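Local coordinates for C381 turret protein (Sulfolobus turreted icosahedral virus, PDB 4IND) that probably builds the turrets of an archaeal icosahedral virus, assembling as a pentamer of chains that each carry three jelly-roll domains, at residues 11-16 with 31-36; 35-40 with 68-73; 300-305 with 369-374; 315-320 with 351-356. All coordinates share one frame; numbering follows the deposited sequence.

Contact 1 (11-16 with 31-36); sequences PANAKV and FVNSIF
Asn33 grips the turn at 12-14 with both its backbone and its side chain. Its carbonyl O takes the N-H of Ala14 at 2.8 Å, almost straight at 165°, while its side-chain OD1 receives Asn13 N at 3.2 Å, from well above the carbonyl plane. A longer, weak bond joins Asn13 ND2 to the same Asn33 OD1, and the two amide planes stand 65° apart; the Asn13 side chain has its strongest polar partner in Ser57 of the second subunit. CG of Asn33 lies anti to the backbone N (chi1 -172°), which carries the amide across to Asn13. Farther along, Val16 CG2 meets Ile35 CG2 at 3.5 Å, the two side chains crossing at about a right angle. A water bridges the two segments, donating to Lys15 O and to Ser34 OG, which is also hydrogen-bonded to Ala30 O. The second subunit also meets 11-16, where its Asp27 forms a salt bridge with Lys15 NZ. The contact ties the N-terminal loop to the helix-to-strand connection of the first, galactose-binding-like, jelly-roll domain: 31-36 leads from helix 25-31 into strand 36-37, Ser34 and Ile35 pack on Tyr20 of strand 19-21, and Ile35 on strand 67-71.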
# COMPACT_ATOMS: atom_id res chain seq x y z
N PRO A 11 18.49 2.84 -39.51
CA PRO A 11 17.65 1.63 -39.48
C PRO A 11 17.11 1.45 -38.08
O PRO A 11 17.84 1.68 -37.08
CB PRO A 11 18.66 0.52 -39.80
CG PRO A 11 19.95 1.03 -39.24
CD PRO A 11 19.93 2.52 -39.49
N ALA A 12 15.84 1.05 -37.96
CA ALA A 12 15.25 0.96 -36.62
C ALA A 12 14.33 -0.23 -36.45
O ALA A 12 13.32 -0.17 -35.75
CB ALA A 12 14.53 2.27 -36.28
N ASN A 13 14.68 -1.35 -37.07
CA ASN A 13 13.82 -2.54 -37.00
C ASN A 13 13.73 -3.29 -35.68
O ASN A 13 12.70 -3.92 -35.41
CB ASN A 13 14.22 -3.50 -38.11
CG ASN A 13 14.16 -2.84 -39.44
OD1 ASN A 13 13.06 -2.58 -39.94
ND2 ASN A 13 15.31 -2.45 -39.99
N ALA A 14 14.78 -3.23 -34.88
CA ALA A 14 14.91 -4.11 -33.73
C ALA A 14 14.15 -3.57 -32.53
O ALA A 14 14.03 -2.36 -32.35
CB ALA A 14 16.40 -4.33 -33.37
N LYS A 15 13.61 -4.48 -31.73
CA LYS A 15 12.91 -4.14 -30.50
C LYS A 15 13.85 -3.38 -29.54
O LYS A 15 15.04 -3.70 -29.42
CB LYS A 15 12.39 -5.43 -29.87
CG LYS A 15 11.54 -5.26 -28.64
CD LYS A 15 10.87 -6.58 -28.23
CE LYS A 15 10.09 -7.20 -29.40
NZ LYS A 15 9.05 -8.21 -28.97
N VAL A 16 13.32 -2.36 -28.86
CA VAL A 16 14.16 -1.57 -27.92
C VAL A 16 14.29 -2.36 -26.63
O VAL A 16 13.39 -3.10 -26.27
CB VAL A 16 13.54 -0.16 -27.64
CG1 VAL A 16 14.26 0.54 -26.48
CG2 VAL A 16 13.62 0.70 -28.89
N PHE A 31 21.09 -2.02 -30.54
CA PHE A 31 21.20 -0.58 -30.33
C PHE A 31 21.30 0.19 -31.65
O PHE A 31 20.61 1.18 -31.86
CB PHE A 31 22.43 -0.31 -29.44
CG PHE A 31 22.57 1.12 -28.96
CD1 PHE A 31 21.73 1.61 -27.97
CD2 PHE A 31 23.61 1.93 -29.43
CE1 PHE A 31 21.90 2.92 -27.48
CE2 PHE A 31 23.77 3.23 -28.97
CZ PHE A 31 22.92 3.73 -27.99
N VAL A 32 22.15 -0.29 -32.55
CA VAL A 32 22.37 0.40 -33.82
C VAL A 32 21.40 -0.07 -34.94
O VAL A 32 21.60 0.22 -36.11
CB VAL A 32 23.84 0.30 -34.26
CG1 VAL A 32 24.74 0.79 -33.14
CG2 VAL A 32 24.21 -1.15 -34.67
N ASN A 33 20.35 -0.80 -34.56
CA ASN A 33 19.24 -1.12 -35.47
C ASN A 33 17.93 -0.76 -34.75
O ASN A 33 16.90 -1.42 -34.94
CB ASN A 33 19.26 -2.60 -35.84
CG ASN A 33 18.25 -2.96 -36.94
OD1 ASN A 33 17.74 -2.09 -37.66
ND2 ASN A 33 17.98 -4.25 -37.07
N SER A 34 17.96 0.28 -33.94
CA SER A 34 16.74 0.69 -33.25
C SER A 34 16.74 2.14 -32.85
O SER A 34 15.84 2.89 -33.22
CB SER A 34 16.49 -0.20 -32.02
OG SER A 34 17.63 -0.21 -31.19
N ILE A 35 17.75 2.55 -32.08
CA ILE A 35 17.72 3.88 -31.47
C ILE A 35 18.97 4.75 -31.68
O ILE A 35 18.99 5.91 -31.31
CB ILE A 35 17.40 3.81 -29.97
CG1 ILE A 35 18.49 3.08 -29.20
CG2 ILE A 35 16.04 3.12 -29.76
CD1 ILE A 35 18.26 3.07 -27.66
N PHE A 36 20.01 4.19 -32.30
CA PHE A 36 21.24 4.95 -32.53
C PHE A 36 21.29 5.52 -33.95
O PHE A 36 21.05 4.80 -34.92
CB PHE A 36 22.48 4.09 -32.22
CG PHE A 36 23.79 4.84 -32.35
CD1 PHE A 36 24.22 5.69 -31.34
CD2 PHE A 36 24.58 4.68 -33.47
CE1 PHE A 36 25.42 6.38 -31.45
CE2 PHE A 36 25.79 5.36 -33.60
CZ PHE A 36 26.21 6.21 -32.59
O HOH W 1 19.57 2.39 -35.05
O HOH W 2 17.32 -2.35 -29.38

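Contact 2 (35-40 with 68-73); sequences IFVGSY and SIIIDD
Ile35 opens a short antiparallel ladder against 68-71 in the first of the three jelly-roll domains, where strand 36-37 forms the edge of a three-stranded sheet and 67-71 its middle. Its side chain can be followed outward. CB sits 3.4 Å from Ile70 O, over the neighbouring backbone. The CG2 branch, 3.7 Å from Ile71 CG1, runs beside that isoleucine, and the two side chains point the same way. With CG1 wedged between the backbone N and the carbonyl carbon (chi1 65°), the longer branch ends in CD1, which touches both Ile69 CG2 and Ile71 CD1, each 4.1 Å away. Thus one isoleucine spans two alternate residues of the opposite strand.

Ile35 O accepts from Ile70 N, and Val37 with Ser68 makes the hydrogen-bonded pair, each N-H reaching the other's carbonyl. Phe36 faces Ile69 as the non-hydrogen-bonded pair, with Ile69 CG1 at the edge of its ring. Phe36 and Ile69 share a face of the sheet that packs inward on strand 138-147, through Ile140 and Phe143 respectively. The other face carries Val37 and Ser68, whose CB atoms are 3.9 Å apart; there Asn52 of the second subunit lies on Val37 and Ile70. Past the strand end, Asp72 and Asp73 form salt bridges with Lys54 and Lys21 of that subunit. On the Val37 and Ser68 face, Val37 CG2, anti to its own carbonyl carbon, crosses Ile70 at a slant and touches its CD1 at 3.8 Å.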
# COMPACT_ATOMS: atom_id res chain seq x y z
N ILE A 35 17.75 2.55 -32.08
CA ILE A 35 17.72 3.88 -31.47
C ILE A 35 18.97 4.75 -31.68
O ILE A 35 18.99 5.91 -31.31
CB ILE A 35 17.40 3.81 -29.97
CG1 ILE A 35 18.49 3.08 -29.20
CG2 ILE A 35 16.04 3.12 -29.76
CD1 ILE A 35 18.26 3.07 -27.66
N PHE A 36 20.01 4.19 -32.30
CA PHE A 36 21.24 4.95 -32.53
C PHE A 36 21.29 5.52 -33.95
O PHE A 36 21.05 4.80 -34.92
CB PHE A 36 22.48 4.09 -32.22
CG PHE A 36 23.79 4.84 -32.35
CD1 PHE A 36 24.22 5.69 -31.34
CD2 PHE A 36 24.58 4.68 -33.47
CE1 PHE A 36 25.42 6.38 -31.45
CE2 PHE A 36 25.79 5.36 -33.60
CZ PHE A 36 26.21 6.21 -32.59
N VAL A 37 21.61 6.81 -34.05
CA VAL A 37 21.68 7.50 -35.33
C VAL A 37 23.12 7.91 -35.55
O VAL A 37 23.72 8.57 -34.70
CB VAL A 37 20.77 8.77 -35.32
CG1 VAL A 37 20.78 9.45 -36.69
CG2 VAL A 37 19.35 8.41 -34.89
N GLY A 38 23.68 7.52 -36.69
CA GLY A 38 25.04 7.87 -37.04
C GLY A 38 25.95 6.66 -37.13
O GLY A 38 25.50 5.53 -37.06
N SER A 39 27.24 6.91 -37.29
CA SER A 39 28.24 5.86 -37.37
C SER A 39 28.93 5.67 -36.03
O SER A 39 28.81 6.50 -35.13
CB SER A 39 29.27 6.20 -38.45
OG SER A 39 28.68 6.22 -39.73
N TYR A 40 29.67 4.57 -35.89
CA TYR A 40 30.48 4.37 -34.71
C TYR A 40 31.72 3.61 -35.09
O TYR A 40 31.77 3.00 -36.15
CB TYR A 40 29.71 3.64 -33.62
CG TYR A 40 29.48 2.18 -33.91
CD1 TYR A 40 30.42 1.22 -33.55
CD2 TYR A 40 28.31 1.76 -34.53
CE1 TYR A 40 30.19 -0.12 -33.81
CE2 TYR A 40 28.07 0.43 -34.79
CZ TYR A 40 29.01 -0.50 -34.42
OH TYR A 40 28.80 -1.84 -34.67
N SER A 68 23.17 10.58 -32.52
CA SER A 68 21.98 10.81 -31.72
C SER A 68 21.43 9.51 -31.20
O SER A 68 21.59 8.46 -31.82
CB SER A 68 20.88 11.49 -32.56
OG SER A 68 21.34 12.68 -33.14
N ILE A 69 20.78 9.57 -30.05
CA ILE A 69 19.92 8.48 -29.63
C ILE A 69 18.50 9.01 -29.72
O ILE A 69 18.21 10.11 -29.25
CB ILE A 69 20.25 8.05 -28.20
CG1 ILE A 69 21.65 7.43 -28.17
CG2 ILE A 69 19.21 7.01 -27.71
CD1 ILE A 69 22.19 7.20 -26.77
N ILE A 70 17.63 8.25 -30.37
CA ILE A 70 16.26 8.67 -30.59
C ILE A 70 15.34 7.48 -30.32
O ILE A 70 15.47 6.42 -30.96
CB ILE A 70 16.05 9.15 -32.05
CG1 ILE A 70 16.97 10.34 -32.38
CG2 ILE A 70 14.61 9.56 -32.27
CD1 ILE A 70 16.74 10.91 -33.80
N ILE A 71 14.40 7.64 -29.39
CA ILE A 71 13.49 6.55 -29.04
C ILE A 71 12.02 6.95 -29.18
O ILE A 71 11.50 7.66 -28.33
CB ILE A 71 13.73 6.07 -27.59
CG1 ILE A 71 15.23 5.87 -27.35
CG2 ILE A 71 12.98 4.77 -27.33
CD1 ILE A 71 15.60 5.58 -25.87
N ASP A 72 11.35 6.48 -30.23
CA ASP A 72 9.91 6.76 -30.32
C ASP A 72 9.08 5.49 -30.10
O ASP A 72 7.86 5.51 -30.23
CB ASP A 72 9.54 7.45 -31.64
CG ASP A 72 9.42 6.48 -32.80
OD1 ASP A 72 8.61 6.73 -33.73
OD2 ASP A 72 10.13 5.45 -32.77
N ASP A 73 9.74 4.41 -29.72
CA ASP A 73 9.08 3.12 -29.55
C ASP A 73 8.10 3.14 -28.38
O ASP A 73 8.24 3.94 -27.47
CB ASP A 73 10.14 2.04 -29.27
CG ASP A 73 11.11 1.88 -30.40
OD1 ASP A 73 11.93 2.81 -30.64
OD2 ASP A 73 11.08 0.80 -31.03

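Contact 3 (300-305 with 369-374); sequences KYASVS and LILVYE
Leu369 and Leu371 both set CG anti to the backbone N (chi1 170° and 174°), and each sends CD1 back over strand 300-305. Leu371 CD1 settles 3.3 Å from Tyr301 O and also touches Ala302 CB, whereas Leu369 CD1 reaches Val304 CG2 at 3.8 Å. Ile370 adopts a different torsion: CG1 stands between the backbone N and the carbonyl carbon (chi1 69°), bringing it within 3.6 Å of Ser303 CB on the other face. There Ile370 CD1 also approaches the edge of the Tyr301 ring, and the CB atoms of Tyr301 and Val372 lie 4.3 Å apart.

Paired N-H...O bonds join Ser303 with Ile370, while Val372 N donates its N-H to Tyr301 O. The regular pattern breaks at the start: Val372 O takes Lys300 N at 2.9 Å and, weakly, Tyr301 N at 3.5 Å. The bent side chain of Lys300 makes a salt bridge to Asp345. The third subunit packs on the Tyr301 face, with Pro341 on Tyr301 and Trp331 on Val372, while Leu369 and Leu371 turn inward to Ile287 of strand 283-289. Lys300 and Tyr301 opposite Val372 make a classic beta bulge, set in the two central strands of one sheet of the third jelly-roll domain, which belongs to the Nucleoplasmin-like/VP family.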
# COMPACT_ATOMS: atom_id res chain seq x y z
N LYS A 300 -7.07 24.52 13.08
CA LYS A 300 -7.55 23.60 14.10
C LYS A 300 -8.53 24.27 15.06
O LYS A 300 -9.45 23.64 15.58
CB LYS A 300 -6.38 23.01 14.89
CG LYS A 300 -5.31 22.38 14.03
CD LYS A 300 -5.88 21.26 13.19
CE LYS A 300 -6.26 20.05 14.04
NZ LYS A 300 -6.59 18.86 13.19
N TYR A 301 -8.33 25.56 15.30
CA TYR A 301 -9.10 26.28 16.32
C TYR A 301 -9.01 27.78 16.10
O TYR A 301 -7.96 28.30 15.74
CB TYR A 301 -8.55 25.95 17.70
CG TYR A 301 -9.23 26.69 18.84
CD1 TYR A 301 -10.46 26.26 19.34
CD2 TYR A 301 -8.64 27.80 19.44
CE1 TYR A 301 -11.09 26.93 20.40
CE2 TYR A 301 -9.25 28.48 20.49
CZ TYR A 301 -10.48 28.04 20.96
OH TYR A 301 -11.09 28.71 22.01
N ALA A 302 -10.13 28.46 16.32
CA ALA A 302 -10.15 29.92 16.24
C ALA A 302 -11.10 30.51 17.26
O ALA A 302 -12.14 29.93 17.58
CB ALA A 302 -10.51 30.39 14.83
N SER A 303 -10.75 31.69 17.77
CA SER A 303 -11.56 32.36 18.76
C SER A 303 -11.40 33.86 18.60
O SER A 303 -10.34 34.34 18.19
CB SER A 303 -11.13 31.94 20.16
OG SER A 303 -12.01 32.44 21.13
N VAL A 304 -12.45 34.61 18.89
CA VAL A 304 -12.37 36.07 18.84
C VAL A 304 -12.84 36.63 20.17
O VAL A 304 -13.89 36.25 20.68
CB VAL A 304 -13.22 36.65 17.69
CG1 VAL A 304 -13.22 38.17 17.74
CG2 VAL A 304 -12.70 36.16 16.34
N SER A 305 -12.03 37.53 20.74
CA SER A 305 -12.42 38.21 21.96
C SER A 305 -12.68 39.66 21.62
O SER A 305 -12.12 40.20 20.66
CB SER A 305 -11.33 38.11 23.02
OG SER A 305 -10.12 38.65 22.55
N LEU A 369 -8.33 38.15 17.22
CA LEU A 369 -8.48 36.81 16.73
C LEU A 369 -7.30 35.99 17.24
O LEU A 369 -6.16 36.43 17.20
CB LEU A 369 -8.45 36.81 15.19
CG LEU A 369 -8.36 35.46 14.50
CD1 LEU A 369 -9.64 34.68 14.73
CD2 LEU A 369 -8.07 35.61 13.00
N ILE A 370 -7.59 34.80 17.76
CA ILE A 370 -6.53 33.83 17.99
C ILE A 370 -6.81 32.63 17.11
O ILE A 370 -7.97 32.29 16.83
CB ILE A 370 -6.40 33.42 19.47
CG1 ILE A 370 -7.59 32.59 19.91
CG2 ILE A 370 -6.25 34.63 20.37
CD1 ILE A 370 -7.64 32.39 21.40
N LEU A 371 -5.73 32.00 16.66
CA LEU A 371 -5.83 30.93 15.68
C LEU A 371 -4.73 29.92 15.97
O LEU A 371 -3.59 30.30 16.28
CB LEU A 371 -5.70 31.53 14.28
CG LEU A 371 -5.63 30.58 13.09
CD1 LEU A 371 -6.92 29.80 12.97
CD2 LEU A 371 -5.34 31.36 11.81
N VAL A 372 -5.08 28.64 15.94
CA VAL A 372 -4.09 27.58 15.97
C VAL A 372 -4.13 26.91 14.62
O VAL A 372 -5.20 26.50 14.16
CB VAL A 372 -4.39 26.54 17.06
CG1 VAL A 372 -3.41 25.40 16.95
CG2 VAL A 372 -4.31 27.20 18.44
N TYR A 373 -2.97 26.79 13.98
CA TYR A 373 -2.92 26.19 12.64
C TYR A 373 -1.63 25.43 12.48
O TYR A 373 -0.64 25.69 13.20
CB TYR A 373 -3.01 27.27 11.57
CG TYR A 373 -1.76 28.12 11.45
CD1 TYR A 373 -0.75 27.77 10.58
CD2 TYR A 373 -1.60 29.26 12.22
CE1 TYR A 373 0.40 28.55 10.47
CE2 TYR A 373 -0.46 30.04 12.12
CZ TYR A 373 0.53 29.67 11.25
OH TYR A 373 1.67 30.42 11.14
N GLU A 374 -1.62 24.49 11.54
CA GLU A 374 -0.41 23.80 11.17
C GLU A 374 0.01 24.30 9.80
O GLU A 374 -0.84 24.58 8.95
CB GLU A 374 -0.65 22.28 11.08
CG GLU A 374 -1.17 21.62 12.35
CD GLU A 374 -1.46 20.13 12.16
OE1 GLU A 374 -1.50 19.38 13.15
OE2 GLU A 374 -1.67 19.70 11.00

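Contact 4 (315-320 with 351-356); sequences QLQATN and SIQLVA
Strands 315-319 and 351-356 run antiparallel at 155° with axes 4.7 Å apart, joined by three hydrogen-bonded pairs: Gln315 with Val355, Gln317 with Gln353 and Thr319 with Ser351. The middle pair adds a side-chain rung. Gln353 NE2 donates to Gln317 OE1 at 2.9 Å, in the plane of both amides, which are only 12° from coplanar. CG of Gln353 lies between its backbone N and carbonyl carbon (chi1 66°), and the chain then extends to meet Gln317. Val355 CG2 presses on the same Gln317 OE1 at 3.2 Å, and Thr329 OG1 accepts from Gln317 NE2, so both ends of that amide are held. These are the two inner strands of a four-stranded jelly-roll sheet in the Nucleoplasmin-like/VP domain, flanked by strands 283-289 and 328-332. The opposite face, with Leu316, Ala318, Ile352 and Leu354, is apolar and turns toward strand 295-305. Leu316 CD1 meets Ile352 CG2 at 3.6 Å as the two side chains slant past each other, while Leu354 CD1 lies 3.4 Å from Gln315 O. Ile352 also packs on Leu297 and Leu299, and its CD1 makes a tight contact with Ala318 CB at 3.4 Å.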
# COMPACT_ATOMS: atom_id res chain seq x y z
N GLN A 315 -16.16 37.41 10.17
CA GLN A 315 -16.06 36.12 9.50
C GLN A 315 -14.61 35.77 9.19
O GLN A 315 -13.88 36.57 8.60
CB GLN A 315 -16.87 36.14 8.20
CG GLN A 315 -18.35 36.35 8.41
CD GLN A 315 -19.10 36.54 7.12
OE1 GLN A 315 -18.57 37.10 6.16
NE2 GLN A 315 -20.34 36.08 7.08
N LEU A 316 -14.22 34.56 9.59
CA LEU A 316 -12.94 34.00 9.17
C LEU A 316 -13.16 33.34 7.81
O LEU A 316 -14.12 32.56 7.63
CB LEU A 316 -12.45 32.98 10.19
CG LEU A 316 -11.02 32.50 10.02
CD1 LEU A 316 -10.06 33.68 10.14
CD2 LEU A 316 -10.70 31.42 11.04
N GLN A 317 -12.29 33.64 6.85
CA GLN A 317 -12.40 33.08 5.51
C GLN A 317 -11.09 32.46 5.07
O GLN A 317 -10.01 32.89 5.49
CB GLN A 317 -12.82 34.17 4.51
CG GLN A 317 -14.00 34.99 4.96
CD GLN A 317 -14.50 35.90 3.88
OE1 GLN A 317 -13.73 36.53 3.16
NE2 GLN A 317 -15.81 35.97 3.74
N ALA A 318 -11.18 31.45 4.20
CA ALA A 318 -10.00 30.74 3.77
C ALA A 318 -10.20 30.28 2.35
O ALA A 318 -11.33 30.23 1.87
CB ALA A 318 -9.75 29.54 4.66
N THR A 319 -9.10 29.97 1.66
CA THR A 319 -9.20 29.36 0.35
C THR A 319 -7.90 28.71 -0.06
O THR A 319 -6.84 28.97 0.52
CB THR A 319 -9.60 30.37 -0.74
OG1 THR A 319 -9.92 29.67 -1.95
CG2 THR A 319 -8.46 31.34 -1.01
N ASN A 320 -8.00 27.85 -1.07
CA ASN A 320 -6.84 27.42 -1.84
C ASN A 320 -6.71 28.36 -3.04
O ASN A 320 -7.42 28.19 -4.04
CB ASN A 320 -6.99 25.97 -2.29
CG ASN A 320 -5.95 25.59 -3.33
OD1 ASN A 320 -5.02 26.36 -3.59
ND2 ASN A 320 -6.09 24.40 -3.91
N SER A 351 -4.46 30.26 2.29
CA SER A 351 -4.63 31.68 2.62
C SER A 351 -5.84 31.88 3.52
O SER A 351 -6.91 31.31 3.28
CB SER A 351 -4.75 32.51 1.35
OG SER A 351 -4.78 33.89 1.67
N ILE A 352 -5.65 32.69 4.56
CA ILE A 352 -6.67 32.97 5.58
C ILE A 352 -6.83 34.48 5.75
O ILE A 352 -5.83 35.19 5.84
CB ILE A 352 -6.26 32.45 6.95
CG1 ILE A 352 -5.82 31.00 6.86
CG2 ILE A 352 -7.39 32.62 7.96
CD1 ILE A 352 -6.92 30.09 6.43
N GLN A 353 -8.06 34.96 5.81
CA GLN A 353 -8.31 36.37 6.11
C GLN A 353 -9.50 36.52 7.06
O GLN A 353 -10.36 35.64 7.16
CB GLN A 353 -8.53 37.19 4.83
CG GLN A 353 -9.80 36.81 4.08
CD GLN A 353 -9.94 37.54 2.75
OE1 GLN A 353 -8.95 38.01 2.17
NE2 GLN A 353 -11.18 37.64 2.26
N LEU A 354 -9.53 37.64 7.78
CA LEU A 354 -10.66 37.98 8.63
C LEU A 354 -11.38 39.18 8.04
O LEU A 354 -10.76 40.22 7.75
CB LEU A 354 -10.20 38.33 10.04
CG LEU A 354 -11.31 38.60 11.05
CD1 LEU A 354 -12.04 37.31 11.39
CD2 LEU A 354 -10.73 39.23 12.31
N VAL A 355 -12.67 39.04 7.83
CA VAL A 355 -13.47 40.13 7.31
C VAL A 355 -14.38 40.58 8.44
O VAL A 355 -15.12 39.78 9.00
CB VAL A 355 -14.30 39.72 6.08
CG1 VAL A 355 -15.11 40.90 5.57
CG2 VAL A 355 -13.38 39.19 4.98
N ALA A 356 -14.31 41.85 8.80
CA ALA A 356 -15.03 42.34 9.96
C ALA A 356 -15.57 43.73 9.70
O ALA A 356 -15.05 44.46 8.85
CB ALA A 356 -14.13 42.33 11.19

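In the fold
The four contacts form two groups on opposite sides of the chain's centre. Contacts 1 and 2 share Ile35 and Phe36, have centres 7 Å apart and both meet the second subunit; Val16 of one packs on Asp73 of the other. Contacts 3 and 4, 12 Å between centres, come from the two facing sheets of the third domain: Leu316 CD2 touches Ala302 CB at 3.9 Å, and contact 4 is nested in the loop that contact 3 closes. Centres of contacts 1 and 3 are about 64 Å apart. A bound dihydrogenphosphate lies about 9 Å from the side chain of Lys300 in contact 3, while that of Ile352 in contact 4 is about 13 Å from one.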